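Local atomic coordinates of protein FmtA (Staphylococcus aureus, PDB entry 5ZH8), a protein that removes D-alanyl esters from wall teichoic and lipoteichoic acids of the staphylococcal cell wall, influencing methicillin resistance and autolysis. Residues V60-L65 with K257-K262; G90-Y95 with L100-G105; T121-G126 with A364-G369; N234-I239 with Y251-F256; Q246-Y251 with P292-K297. All blocks are in the same frame, centred on the assembly; numbering follows the deposited sequence.

Overall arrangement
The five contacts belong to one compact fold of the beta-lactamase family. Interaction 2, a hairpin, and interaction 3 meet in the large antiparallel sheet, where strands 90-96 and 359-365 are neighbours; their centres lie about 14 Å apart. Interactions 3 and 5 reach the small sheet of strands 123-124, 288-290 and 248-250. Interactions 4 and 5 share Tyr251, their centres about 10 Å apart, while interaction 1 joins two loops on the surface beside them. Along the chain, interaction 2 closes before interactions 3, 4 and 5 begin, and interaction 1 spans interactions 2 and 4. Helix 292-303 packs against both the hairpin and the small sheet, and so joins the two sheets.

Interaction 1 (V60-L65 with K257-K262)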
# COMPACT_ATOMS: atom_id res chain seq x y z
N VAL A 60 24.44 -26.58 3.44
CA VAL A 60 23.62 -26.63 4.65
C VAL A 60 23.11 -25.22 4.96
O VAL A 60 23.60 -24.25 4.38
CB VAL A 60 24.41 -27.18 5.82
N ALA A 61 22.15 -25.12 5.87
CA ALA A 61 21.57 -23.83 6.26
C ALA A 61 22.64 -22.83 6.73
O ALA A 61 23.67 -23.23 7.27
CB ALA A 61 20.52 -24.04 7.36
N PRO A 62 22.39 -21.52 6.53
CA PRO A 62 23.42 -20.52 6.81
C PRO A 62 23.65 -20.33 8.30
O PRO A 62 22.79 -20.68 9.11
CB PRO A 62 22.83 -19.25 6.19
CG PRO A 62 21.36 -19.44 6.32
CD PRO A 62 21.11 -20.91 6.13
N SER A 63 24.81 -19.78 8.65
CA SER A 63 25.20 -19.61 10.05
C SER A 63 24.22 -18.70 10.79
O SER A 63 23.65 -17.77 10.22
CB SER A 63 26.62 -19.05 10.15
OG SER A 63 26.74 -17.83 9.44
N LYS A 64 24.04 -18.99 12.08
CA LYS A 64 23.12 -18.23 12.92
C LYS A 64 23.70 -16.85 13.20
O LYS A 64 24.86 -16.73 13.59
CB LYS A 64 22.88 -18.95 14.26
CG LYS A 64 21.41 -19.08 14.65
CD LYS A 64 20.80 -20.35 14.08
CE LYS A 64 19.58 -20.82 14.87
NZ LYS A 64 19.31 -22.28 14.69
N LEU A 65 22.89 -15.81 12.99
CA LEU A 65 23.30 -14.44 13.26
C LEU A 65 22.77 -14.00 14.61
O LEU A 65 21.65 -14.34 14.97
CB LEU A 65 22.78 -13.50 12.17
CG LEU A 65 23.30 -13.75 10.75
CD1 LEU A 65 22.60 -12.84 9.75
CD2 LEU A 65 24.81 -13.57 10.68
N LYS A 257 15.07 -21.52 2.94
CA LYS A 257 13.60 -21.51 3.09
C LYS A 257 13.13 -21.27 4.52
O LYS A 257 12.13 -20.59 4.75
CB LYS A 257 12.98 -22.81 2.55
CG LYS A 257 12.91 -22.87 1.03
CD LYS A 257 12.11 -24.07 0.56
CE LYS A 257 12.22 -24.23 -0.95
NZ LYS A 257 11.65 -23.08 -1.69
N LYS A 258 13.87 -21.83 5.47
CA LYS A 258 13.65 -21.63 6.91
C LYS A 258 13.53 -20.16 7.31
O LYS A 258 12.79 -19.83 8.23
CB LYS A 258 14.83 -22.24 7.67
CG LYS A 258 14.53 -22.79 9.05
CD LYS A 258 15.78 -23.40 9.67
CE LYS A 258 16.44 -24.43 8.74
NZ LYS A 258 17.45 -25.30 9.41
N TYR A 259 14.27 -19.29 6.63
CA TYR A 259 14.42 -17.89 7.02
C TYR A 259 13.69 -16.89 6.11
O TYR A 259 13.72 -15.68 6.37
CB TYR A 259 15.91 -17.56 7.11
CG TYR A 259 16.65 -18.35 8.19
CD1 TYR A 259 16.24 -18.30 9.52
CD2 TYR A 259 17.76 -19.13 7.88
CE1 TYR A 259 16.90 -19.01 10.51
CE2 TYR A 259 18.43 -19.85 8.86
CZ TYR A 259 17.99 -19.78 10.18
OH TYR A 259 18.64 -20.48 11.17
N LEU A 260 13.01 -17.38 5.07
CA LEU A 260 12.34 -16.49 4.12
C LEU A 260 11.05 -15.94 4.72
O LEU A 260 10.13 -16.69 5.03
CB LEU A 260 12.07 -17.22 2.80
CG LEU A 260 13.11 -17.13 1.66
CD1 LEU A 260 14.57 -17.15 2.11
CD2 LEU A 260 12.85 -18.24 0.65
N ALA A 261 10.99 -14.62 4.87
CA ALA A 261 9.86 -13.95 5.50
C ALA A 261 8.61 -13.98 4.64
O ALA A 261 8.68 -13.98 3.42
CB ALA A 261 10.23 -12.51 5.83
N LYS A 262 7.47 -13.99 5.31
CA LYS A 262 6.17 -13.89 4.66
C LYS A 262 5.70 -12.45 4.77
O LYS A 262 5.84 -11.83 5.83
CB LYS A 262 5.17 -14.84 5.33
CG LYS A 262 5.64 -16.29 5.37
CD LYS A 262 4.70 -17.19 6.17
CE LYS A 262 3.46 -17.59 5.38
NZ LYS A 262 2.55 -18.47 6.18
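Ala61 brings its CB to 3.9 Å from Lys258 NZ, a plain van der Waals touch at the end of a lysine chain that bends at its third torsion. Next, Pro62 meets the CD2-CE2 side of the Tyr259 ring, with CG 3.9 Å from Tyr259 CE2 in an oblique approach and the neighbouring CD in the ring plane at its edge; the two side chains slide past each other in opposite directions. Lys64 then crosses the tyrosine at about a right angle. A bend at its second torsion (chi2 88°) brings the aliphatic part alongside the hydroxyl, Lys64 CD lying 3.6 Å from Tyr259 OH. Its ammonium stays 6.4 Å, NZ to NZ, from that of Lys258, so the two like charges keep apart at the surface. Lys258 CB also sits over the centre of the Tyr259 ring, on one face. The contact is loop-to-loop packing around a single aromatic ring, joining the segment between helix 47-55 and strand 68-69 to the loop before strand 264-265 on a beta-lactamase-type fold.

Interaction 2 (G90-Y95 with L100-G105)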
# COMPACT_ATOMS: atom_id res chain seq x y z
N GLY A 90 9.23 -6.42 11.56
CA GLY A 90 10.29 -6.66 10.59
C GLY A 90 11.64 -6.66 11.27
O GLY A 90 11.77 -7.10 12.40
N SER A 91 12.66 -6.15 10.57
CA SER A 91 14.04 -6.19 11.06
C SER A 91 14.83 -4.95 10.68
O SER A 91 14.60 -4.34 9.64
CB SER A 91 14.77 -7.41 10.49
OG SER A 91 16.12 -7.45 10.92
N VAL A 92 15.79 -4.61 11.53
CA VAL A 92 16.64 -3.45 11.32
C VAL A 92 18.10 -3.87 11.35
O VAL A 92 18.47 -4.82 12.05
CB VAL A 92 16.38 -2.34 12.37
CG1 VAL A 92 16.84 -2.77 13.76
CG2 VAL A 92 17.05 -1.04 11.95
N ALA A 93 18.92 -3.17 10.57
CA ALA A 93 20.36 -3.30 10.64
C ALA A 93 20.98 -1.92 10.38
O ALA A 93 20.61 -1.23 9.43
CB ALA A 93 20.86 -4.30 9.61
N ILE A 94 21.91 -1.53 11.25
CA ILE A 94 22.56 -0.23 11.14
C ILE A 94 24.07 -0.40 11.25
O ILE A 94 24.57 -0.98 12.22
CB ILE A 94 22.06 0.75 12.22
CG1 ILE A 94 20.54 0.90 12.13
CG2 ILE A 94 22.76 2.09 12.08
CD1 ILE A 94 19.92 1.80 13.18
N TYR A 95 24.78 0.10 10.25
CA TYR A 95 26.24 0.10 10.23
C TYR A 95 26.75 1.51 10.50
O TYR A 95 26.24 2.48 9.92
CB TYR A 95 26.77 -0.38 8.88
CG TYR A 95 26.66 -1.86 8.67
CD1 TYR A 95 25.43 -2.45 8.41
CD2 TYR A 95 27.79 -2.68 8.73
CE1 TYR A 95 25.32 -3.82 8.22
CE2 TYR A 95 27.68 -4.05 8.53
CZ TYR A 95 26.45 -4.61 8.27
OH TYR A 95 26.32 -5.96 8.08
N LEU A 100 28.86 -3.11 12.25
CA LEU A 100 27.48 -3.41 12.60
C LEU A 100 27.25 -3.01 14.05
O LEU A 100 27.78 -3.65 14.95
CB LEU A 100 27.19 -4.89 12.41
CG LEU A 100 25.77 -5.40 12.68
CD1 LEU A 100 24.77 -4.82 11.70
CD2 LEU A 100 25.74 -6.91 12.61
N LYS A 101 26.48 -1.95 14.27
CA LYS A 101 26.18 -1.45 15.62
C LYS A 101 24.78 -1.83 16.10
O LYS A 101 24.48 -1.74 17.29
CB LYS A 101 26.29 0.07 15.66
CG LYS A 101 27.60 0.65 15.15
CD LYS A 101 28.82 0.28 15.97
CE LYS A 101 28.75 0.88 17.36
NZ LYS A 101 30.09 0.81 18.00
N MET A 102 23.90 -2.23 15.18
CA MET A 102 22.56 -2.66 15.53
C MET A 102 22.03 -3.66 14.52
O MET A 102 22.14 -3.46 13.32
CB MET A 102 21.61 -1.47 15.64
CG MET A 102 20.25 -1.82 16.22
SD MET A 102 19.23 -0.39 16.60
CE MET A 102 17.84 -1.19 17.39
N SER A 103 21.44 -4.74 15.03
CA SER A 103 20.82 -5.77 14.22
C SER A 103 19.78 -6.45 15.08
O SER A 103 20.12 -7.11 16.06
CB SER A 103 21.86 -6.80 13.75
OG SER A 103 21.28 -7.76 12.89
N LYS A 104 18.50 -6.26 14.74
CA LYS A 104 17.42 -6.74 15.60
C LYS A 104 16.12 -6.96 14.83
O LYS A 104 15.77 -6.17 13.96
CB LYS A 104 17.20 -5.75 16.75
CG LYS A 104 16.25 -6.25 17.82
CD LYS A 104 16.27 -5.35 19.04
CE LYS A 104 15.36 -5.89 20.14
NZ LYS A 104 15.27 -4.98 21.32
N GLY A 105 15.43 -8.04 15.18
CA GLY A 105 14.13 -8.37 14.60
C GLY A 105 13.00 -8.02 15.55
O GLY A 105 13.16 -8.09 16.77
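Met102 lies beside Ile94, the two side chains pointing the same way from a hydrogen-bonded antiparallel pair. From the methionine backbone, CB meets Ile94 CB at 4.1 Å. CG lies anti to the backbone N (chi1 -171°) and the chain beyond it stays extended, which brings SD alongside Ile94 CD1. At the tip, CE reaches Val92 CG1, also at 4.1 Å, so one thioether spans two residues of the 90-95 strand. The backbones beneath are joined by regular bonds: Ile94 N to Met102 O at 2.8 Å, and a reciprocal pair between Val92 and Lys104. Ile94 O accepts both Lys101 N, at 3.0 Å, and Met102 N, at 3.3 Å; the two residues thus face one, a classic beta bulge that shifts the register before Tyr95. Past the bulge, Leu100 puts CD1 over one face of the Tyr95 ring, 4.0 Å from the ring centroid, in a CH-pi contact offset toward the rim. At the other end, Ser91 OG makes a weak bond to Lys104 O. The hairpin sits inside the large antiparallel sheet, with strand 359-365 next to 90-96 and strand 68-69 next to 99-106. Helix 74-85 packs on the face of Ile94, Met102 and Lys104, where Asp80 pairs with the Lys104 ammonium. Helix 292-303 covers the face of Ser91, Ala93 and Tyr95, and its Thr293 O accepts the Tyr95 hydroxyl.

Interaction 3 (T121-G126 with A364-G369); sequences TMFLIG and ALNVKG
The Phe123 ring carries Ala364 on one face and Asn366 at its edge. The alanine CB stands 3.5 Å from the ring centroid, 18° off the ring normal, and is displaced toward the CG-CD1 side. The opposite face is taken by Thr121 CG2, 3.6 Å from Phe123 CZ, and by Ala261 CB, 3.8 Å from Phe123 CD2, so the ring is sandwiched between methyl groups. Asn366 CB lies in the ring plane beside CE2 and CD2, and its OD1 comes near that plane 3.6 Å from Phe123 CE2. The amide is steeply inclined to the ring, by 69°; a first torsion of 64° sets its CG between the backbone N and the carbonyl carbon, and from there OD1 comes to the phenyl edge. Its polar bonds are made with other partners: OD1 accepts from Asn89, while ND2 donates to the carbonyl oxygens of Tyr108 and Lys262. Pro292, Gln349 and Phe351 add to the packing around Phe123, and the contact joins strand 123-124 of the small sheet to the end of strand 359-365 of the large one. The chemistry is a CH-pi contact on the face and an amide oxygen beside the ring's aromatic hydrogens. This is consistent with a junction that relies mainly on close packing, while the buried amide is satisfied by its bonds to those other partners.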
# COMPACT_ATOMS: atom_id res chain seq x y z
N THR A 121 16.33 -13.65 9.58
CA THR A 121 15.20 -13.48 8.67
C THR A 121 15.60 -12.72 7.41
O THR A 121 16.19 -11.63 7.47
CB THR A 121 14.06 -12.71 9.34
OG1 THR A 121 13.70 -13.35 10.57
CG2 THR A 121 12.84 -12.65 8.43
N MET A 122 15.26 -13.31 6.26
CA MET A 122 15.55 -12.73 4.95
C MET A 122 14.25 -12.22 4.35
O MET A 122 13.25 -12.93 4.31
CB MET A 122 16.17 -13.79 4.04
CG MET A 122 17.49 -14.33 4.56
SD MET A 122 17.97 -15.93 3.89
CE MET A 122 18.47 -15.49 2.23
N PHE A 123 14.28 -10.98 3.87
CA PHE A 123 13.09 -10.32 3.35
C PHE A 123 13.17 -10.15 1.85
O PHE A 123 14.24 -9.92 1.30
CB PHE A 123 12.92 -8.94 4.00
CG PHE A 123 12.71 -9.00 5.48
CD1 PHE A 123 13.79 -9.16 6.33
CD2 PHE A 123 11.44 -8.91 6.02
CE1 PHE A 123 13.60 -9.23 7.70
CE2 PHE A 123 11.25 -8.97 7.38
CZ PHE A 123 12.33 -9.13 8.22
N LEU A 124 12.03 -10.27 1.18
CA LEU A 124 11.91 -9.99 -0.24
C LEU A 124 12.26 -8.52 -0.49
O LEU A 124 11.53 -7.62 -0.09
CB LEU A 124 10.48 -10.28 -0.71
CG LEU A 124 10.12 -10.03 -2.17
CD1 LEU A 124 11.07 -10.78 -3.09
CD2 LEU A 124 8.68 -10.46 -2.42
N ILE A 125 13.40 -8.28 -1.13
CA ILE A 125 13.89 -6.92 -1.32
C ILE A 125 13.20 -6.21 -2.47
O ILE A 125 13.37 -5.00 -2.63
CB ILE A 125 15.42 -6.86 -1.52
CG1 ILE A 125 15.85 -7.44 -2.88
CG2 ILE A 125 16.13 -7.59 -0.38
CD1 ILE A 125 17.33 -7.30 -3.17
N GLY A 126 12.43 -6.95 -3.27
CA GLY A 126 11.73 -6.39 -4.42
C GLY A 126 12.63 -5.53 -5.30
O GLY A 126 13.76 -5.92 -5.63
N ALA A 364 13.68 -3.43 7.13
CA ALA A 364 12.86 -4.41 6.41
C ALA A 364 11.52 -4.61 7.12
O ALA A 364 11.47 -4.89 8.31
CB ALA A 364 13.61 -5.73 6.30
N LEU A 365 10.44 -4.48 6.36
CA LEU A 365 9.10 -4.56 6.91
C LEU A 365 8.30 -5.62 6.17
O LEU A 365 8.13 -5.53 4.96
CB LEU A 365 8.45 -3.19 6.75
CG LEU A 365 7.07 -2.98 7.36
CD1 LEU A 365 7.15 -3.00 8.89
CD2 LEU A 365 6.51 -1.66 6.85
N ASN A 366 7.81 -6.63 6.90
CA ASN A 366 7.03 -7.73 6.29
C ASN A 366 5.52 -7.68 6.57
O ASN A 366 4.78 -8.56 6.16
CB ASN A 366 7.62 -9.10 6.65
CG ASN A 366 7.55 -9.41 8.13
OD1 ASN A 366 8.01 -8.64 8.95
ND2 ASN A 366 7.00 -10.57 8.46
N VAL A 367 5.06 -6.65 7.28
CA VAL A 367 3.64 -6.28 7.28
C VAL A 367 3.55 -4.93 6.58
O VAL A 367 4.13 -3.95 7.02
CB VAL A 367 3.05 -6.19 8.70
CG1 VAL A 367 1.57 -5.88 8.63
CG2 VAL A 367 3.30 -7.48 9.47
N LYS A 368 2.82 -4.90 5.47
CA LYS A 368 2.81 -3.72 4.61
C LYS A 368 2.38 -2.48 5.37
O LYS A 368 1.43 -2.51 6.16
CB LYS A 368 1.89 -3.94 3.41
CG LYS A 368 2.04 -2.89 2.32
CD LYS A 368 1.17 -3.27 1.13
CE LYS A 368 1.40 -2.34 -0.06
NZ LYS A 368 1.22 -0.90 0.30
N GLY A 369 3.09 -1.38 5.11
CA GLY A 369 2.81 -0.12 5.77
C GLY A 369 3.83 0.91 5.35
O GLY A 369 4.58 0.69 4.42

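Interaction 4 (N234-I239 with Y251-F256)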
# COMPACT_ATOMS: atom_id res chain seq x y z
N ASN A 234 25.81 -15.18 -12.54
CA ASN A 234 26.49 -13.91 -12.63
C ASN A 234 26.47 -13.19 -11.29
O ASN A 234 27.49 -12.65 -10.86
CB ASN A 234 25.89 -13.03 -13.73
CG ASN A 234 26.36 -13.42 -15.13
OD1 ASN A 234 25.55 -13.64 -16.03
ND2 ASN A 234 27.67 -13.47 -15.34
N TYR A 235 25.32 -13.21 -10.61
CA TYR A 235 25.21 -12.59 -9.29
C TYR A 235 26.15 -13.23 -8.26
O TYR A 235 26.85 -12.53 -7.54
CB TYR A 235 23.79 -12.63 -8.73
CG TYR A 235 23.79 -12.41 -7.23
CD1 TYR A 235 23.88 -11.13 -6.68
CD2 TYR A 235 23.78 -13.49 -6.35
CE1 TYR A 235 23.92 -10.94 -5.31
CE2 TYR A 235 23.82 -13.30 -4.98
CZ TYR A 235 23.89 -12.03 -4.47
OH TYR A 235 23.93 -11.86 -3.11
N TYR A 236 26.13 -14.56 -8.17
CA TYR A 236 26.95 -15.24 -7.16
C TYR A 236 28.45 -15.12 -7.46
O TYR A 236 29.24 -14.77 -6.57
CB TYR A 236 26.55 -16.71 -6.99
CG TYR A 236 25.44 -16.91 -5.99
CD1 TYR A 236 25.63 -16.66 -4.63
CD2 TYR A 236 24.17 -17.29 -6.41
CE1 TYR A 236 24.60 -16.84 -3.72
CE2 TYR A 236 23.13 -17.46 -5.50
CZ TYR A 236 23.35 -17.23 -4.16
OH TYR A 236 22.34 -17.41 -3.25
N THR A 237 28.84 -15.40 -8.69
CA THR A 237 30.25 -15.37 -9.07
C THR A 237 30.85 -13.95 -9.00
O THR A 237 32.00 -13.78 -8.59
CB THR A 237 30.46 -15.94 -10.49
OG1 THR A 237 29.56 -15.29 -11.40
CG2 THR A 237 30.19 -17.41 -10.53
N LYS A 238 30.06 -12.95 -9.38
CA LYS A 238 30.56 -11.57 -9.47
C LYS A 238 30.24 -10.67 -8.28
O LYS A 238 30.85 -9.61 -8.13
CB LYS A 238 30.05 -10.91 -10.75
CG LYS A 238 30.45 -11.59 -12.05
CD LYS A 238 29.89 -10.82 -13.23
CE LYS A 238 30.35 -11.37 -14.57
NZ LYS A 238 31.79 -11.08 -14.82
N ILE A 239 29.28 -11.05 -7.43
CA ILE A 239 28.90 -10.22 -6.27
C ILE A 239 28.71 -11.05 -5.00
O ILE A 239 29.42 -10.84 -4.02
CB ILE A 239 27.61 -9.41 -6.54
CG1 ILE A 239 27.79 -8.48 -7.74
CG2 ILE A 239 27.21 -8.61 -5.30
CD1 ILE A 239 26.48 -7.97 -8.32
N TYR A 251 14.59 -16.66 -4.28
CA TYR A 251 13.37 -17.14 -3.62
C TYR A 251 13.25 -18.65 -3.38
O TYR A 251 12.67 -19.07 -2.38
CB TYR A 251 12.14 -16.65 -4.40
CG TYR A 251 11.88 -17.42 -5.68
CD1 TYR A 251 12.60 -17.14 -6.84
CD2 TYR A 251 10.91 -18.41 -5.73
CE1 TYR A 251 12.36 -17.85 -8.02
CE2 TYR A 251 10.66 -19.12 -6.90
CZ TYR A 251 11.39 -18.83 -8.04
OH TYR A 251 11.14 -19.53 -9.20
N ASP A 252 13.79 -19.47 -4.29
CA ASP A 252 13.56 -20.91 -4.24
C ASP A 252 14.76 -21.74 -3.78
O ASP A 252 14.73 -22.97 -3.85
CB ASP A 252 13.07 -21.42 -5.60
CG ASP A 252 12.24 -22.70 -5.49
OD1 ASP A 252 11.54 -22.90 -4.47
OD2 ASP A 252 12.28 -23.52 -6.44
N GLU A 253 15.81 -21.09 -3.29
CA GLU A 253 16.98 -21.82 -2.78
C GLU A 253 16.62 -22.56 -1.49
O GLU A 253 16.05 -21.98 -0.57
CB GLU A 253 18.17 -20.87 -2.58
CG GLU A 253 18.64 -20.21 -3.87
CD GLU A 253 19.99 -19.52 -3.72
OE1 GLU A 253 21.01 -20.20 -3.45
OE2 GLU A 253 20.04 -18.29 -3.90
N GLN A 254 16.94 -23.85 -1.45
CA GLN A 254 16.48 -24.74 -0.37
C GLN A 254 17.00 -24.39 1.01
O GLN A 254 16.21 -24.27 1.95
CB GLN A 254 16.84 -26.21 -0.69
CG GLN A 254 15.99 -26.83 -1.78
CD GLN A 254 14.53 -26.89 -1.41
OE1 GLN A 254 14.16 -27.41 -0.35
NE2 GLN A 254 13.67 -26.36 -2.29
N PRO A 255 18.32 -24.20 1.16
CA PRO A 255 18.87 -24.03 2.51
C PRO A 255 18.38 -22.78 3.23
O PRO A 255 18.54 -22.69 4.44
CB PRO A 255 20.38 -23.93 2.28
CG PRO A 255 20.62 -24.36 0.87
CD PRO A 255 19.36 -24.04 0.13
N PHE A 256 17.78 -21.83 2.51
CA PHE A 256 17.33 -20.56 3.08
C PHE A 256 15.83 -20.51 3.34
O PHE A 256 15.37 -19.53 3.92
CB PHE A 256 17.71 -19.39 2.16
CG PHE A 256 19.17 -19.36 1.80
CD1 PHE A 256 20.08 -18.67 2.58
CD2 PHE A 256 19.63 -20.02 0.67
CE1 PHE A 256 21.43 -18.64 2.25
CE2 PHE A 256 20.98 -20.00 0.33
CZ PHE A 256 21.87 -19.31 1.12
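Tyr236 donates its hydroxyl to Glu253 OE2, the bond that carries this contact, with OH and OE2 modelled 2.5 Å apart, a value whose shortness is uncertain at this resolution. The carboxylate oxygen receives it on the syn lone pair, the side of OE1, and lies at the edge of the phenol ring, near its plane. Carboxylate and ring are almost perpendicular, 87° apart, and the two side chains come from opposite directions to meet. Glu253 CG lies anti to the carbonyl carbon (chi1 -62°) and the chain beyond it is extended, carrying the carboxylate to the phenol. Further donors grip its buried head: Phe250 N on OE2 and Asn56 ND2 on OE1. Three donors around one carboxylate would be expected to fix its rotation and to favour its ionised form. On the tyrosine side, Tyr235 CE2 sits 3.7 Å above the Tyr236 ring plane, over its centre, and Arg55 makes a cation-pi contact with the same ring. The bond ties helix 231-240 to the loop following strand 248-250. Helix 47-55 packs on both partners through Leu52, with Tyr51 also against Tyr236, and Phe250 of strand 248-250 touches the tyrosine as well.

Interaction 5 (Q246-Y251 with P292-K297)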
# COMPACT_ATOMS: atom_id res chain seq x y z
N GLN A 246 26.28 -14.34 2.53
CA GLN A 246 25.92 -15.73 2.80
C GLN A 246 24.54 -15.87 3.43
O GLN A 246 24.12 -16.98 3.76
CB GLN A 246 26.97 -16.35 3.72
CG GLN A 246 28.36 -16.34 3.11
CD GLN A 246 29.41 -16.90 4.03
OE1 GLN A 246 29.47 -16.56 5.20
NE2 GLN A 246 30.26 -17.77 3.50
N HIS A 247 23.85 -14.74 3.59
CA HIS A 247 22.48 -14.72 4.11
C HIS A 247 21.57 -13.96 3.13
O HIS A 247 20.67 -13.23 3.52
CB HIS A 247 22.47 -14.09 5.50
CG HIS A 247 23.23 -14.89 6.52
ND1 HIS A 247 24.60 -14.90 6.59
CD2 HIS A 247 22.79 -15.72 7.50
CE1 HIS A 247 24.99 -15.70 7.57
NE2 HIS A 247 23.91 -16.21 8.14
N THR A 248 21.86 -14.16 1.85
CA THR A 248 21.14 -13.56 0.75
C THR A 248 20.88 -14.67 -0.26
O THR A 248 21.78 -15.44 -0.60
CB THR A 248 21.99 -12.48 0.07
OG1 THR A 248 22.22 -11.41 0.99
CG2 THR A 248 21.32 -11.95 -1.20
N ALA A 249 19.65 -14.75 -0.76
CA ALA A 249 19.27 -15.87 -1.61
C ALA A 249 18.13 -15.56 -2.55
O ALA A 249 17.32 -14.66 -2.30
CB ALA A 249 18.92 -17.09 -0.75
N PHE A 250 18.09 -16.30 -3.65
CA PHE A 250 16.96 -16.26 -4.57
C PHE A 250 15.82 -17.05 -3.93
O PHE A 250 16.04 -17.97 -3.16
CB PHE A 250 17.34 -16.85 -5.93
CG PHE A 250 18.25 -15.96 -6.74
CD1 PHE A 250 17.72 -14.95 -7.53
CD2 PHE A 250 19.62 -16.13 -6.71
CE1 PHE A 250 18.54 -14.12 -8.27
CE2 PHE A 250 20.45 -15.31 -7.45
CZ PHE A 250 19.91 -14.30 -8.23
N TYR A 251 14.59 -16.66 -4.28
CA TYR A 251 13.37 -17.14 -3.62
C TYR A 251 13.25 -18.65 -3.38
O TYR A 251 12.67 -19.07 -2.38
CB TYR A 251 12.14 -16.65 -4.40
CG TYR A 251 11.88 -17.42 -5.68
CD1 TYR A 251 12.60 -17.14 -6.84
CD2 TYR A 251 10.91 -18.41 -5.73
CE1 TYR A 251 12.36 -17.85 -8.02
CE2 TYR A 251 10.66 -19.12 -6.90
CZ TYR A 251 11.39 -18.83 -8.04
OH TYR A 251 11.14 -19.53 -9.20
N PRO A 292 18.82 -7.84 6.42
CA PRO A 292 19.30 -6.45 6.48
C PRO A 292 20.81 -6.31 6.67
O PRO A 292 21.42 -5.42 6.10
CB PRO A 292 18.55 -5.89 7.70
CG PRO A 292 17.28 -6.66 7.73
CD PRO A 292 17.61 -8.05 7.24
N THR A 293 21.42 -7.21 7.45
CA THR A 293 22.86 -7.18 7.69
C THR A 293 23.65 -7.34 6.39
O THR A 293 24.61 -6.60 6.16
CB THR A 293 23.31 -8.27 8.69
OG1 THR A 293 22.92 -9.56 8.20
CG2 THR A 293 22.69 -8.04 10.05
N ASP A 294 23.25 -8.30 5.55
CA ASP A 294 23.89 -8.52 4.25
C ASP A 294 23.80 -7.32 3.33
O ASP A 294 24.75 -7.02 2.60
CB ASP A 294 23.30 -9.74 3.54
CG ASP A 294 24.13 -11.01 3.74
OD1 ASP A 294 24.83 -11.14 4.77
OD2 ASP A 294 24.09 -11.88 2.84
N MET A 295 22.66 -6.62 3.36
CA MET A 295 22.49 -5.42 2.54
C MET A 295 23.46 -4.32 2.97
O MET A 295 24.03 -3.65 2.12
CB MET A 295 21.05 -4.91 2.63
CG MET A 295 20.78 -3.64 1.83
SD MET A 295 21.34 -3.60 0.11
CE MET A 295 19.84 -4.05 -0.75
N GLY A 296 23.62 -4.14 4.27
CA GLY A 296 24.60 -3.19 4.79
C GLY A 296 26.02 -3.64 4.45
O GLY A 296 26.86 -2.84 4.07
N LYS A 297 26.26 -4.94 4.61
CA LYS A 297 27.56 -5.54 4.28
C LYS A 297 27.91 -5.31 2.80
O LYS A 297 29.06 -5.07 2.47
CB LYS A 297 27.53 -7.05 4.60
CG LYS A 297 28.86 -7.75 4.46
CD LYS A 297 28.76 -9.26 4.62
CE LYS A 297 28.53 -9.67 6.06
NZ LYS A 297 28.68 -11.14 6.25
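Asp294 OD2 is gripped by two donors from the 246-251 segment. The shorter bond comes from Thr248 OG1, 2.7 Å from Asp294 OD2 on the anti lone pair, away from OD1. The second is from His247 N, 3.0 Å from the same Asp294 OD2; this donor stands above the carboxylate plane, 37° out of it. One oxygen thus bridges a backbone amide and the next residue's hydroxyl, which probably restrains the rotation of the carboxylate. The threonine torsion makes this possible, for OG1 lies anti to the carbonyl carbon (chi1 -65°) and faces the helix. Gln246 N also comes near OD2, but its angle is too poor for a bond. The imidazole of His247 takes a different course: its plane stands at 89° to the carboxylate, ND1 is 4.2 Å from Asp294 OD1, and NE2 is hydrogen-bonded to Ser63 O of the 60-65 loop. Asp294 lies in the first turn of its helix, where the helix dipole would probably stabilise a negative charge. Strand 248-250 is an outer strand of the small antiparallel sheet, paired with 288-290, from which the chain passes through Thr291 into helix 292-303. Tyr235 of helix 231-240 packs on Thr248, while Pro292 and Lys297 carry the helix against strand 90-96 of the large sheet.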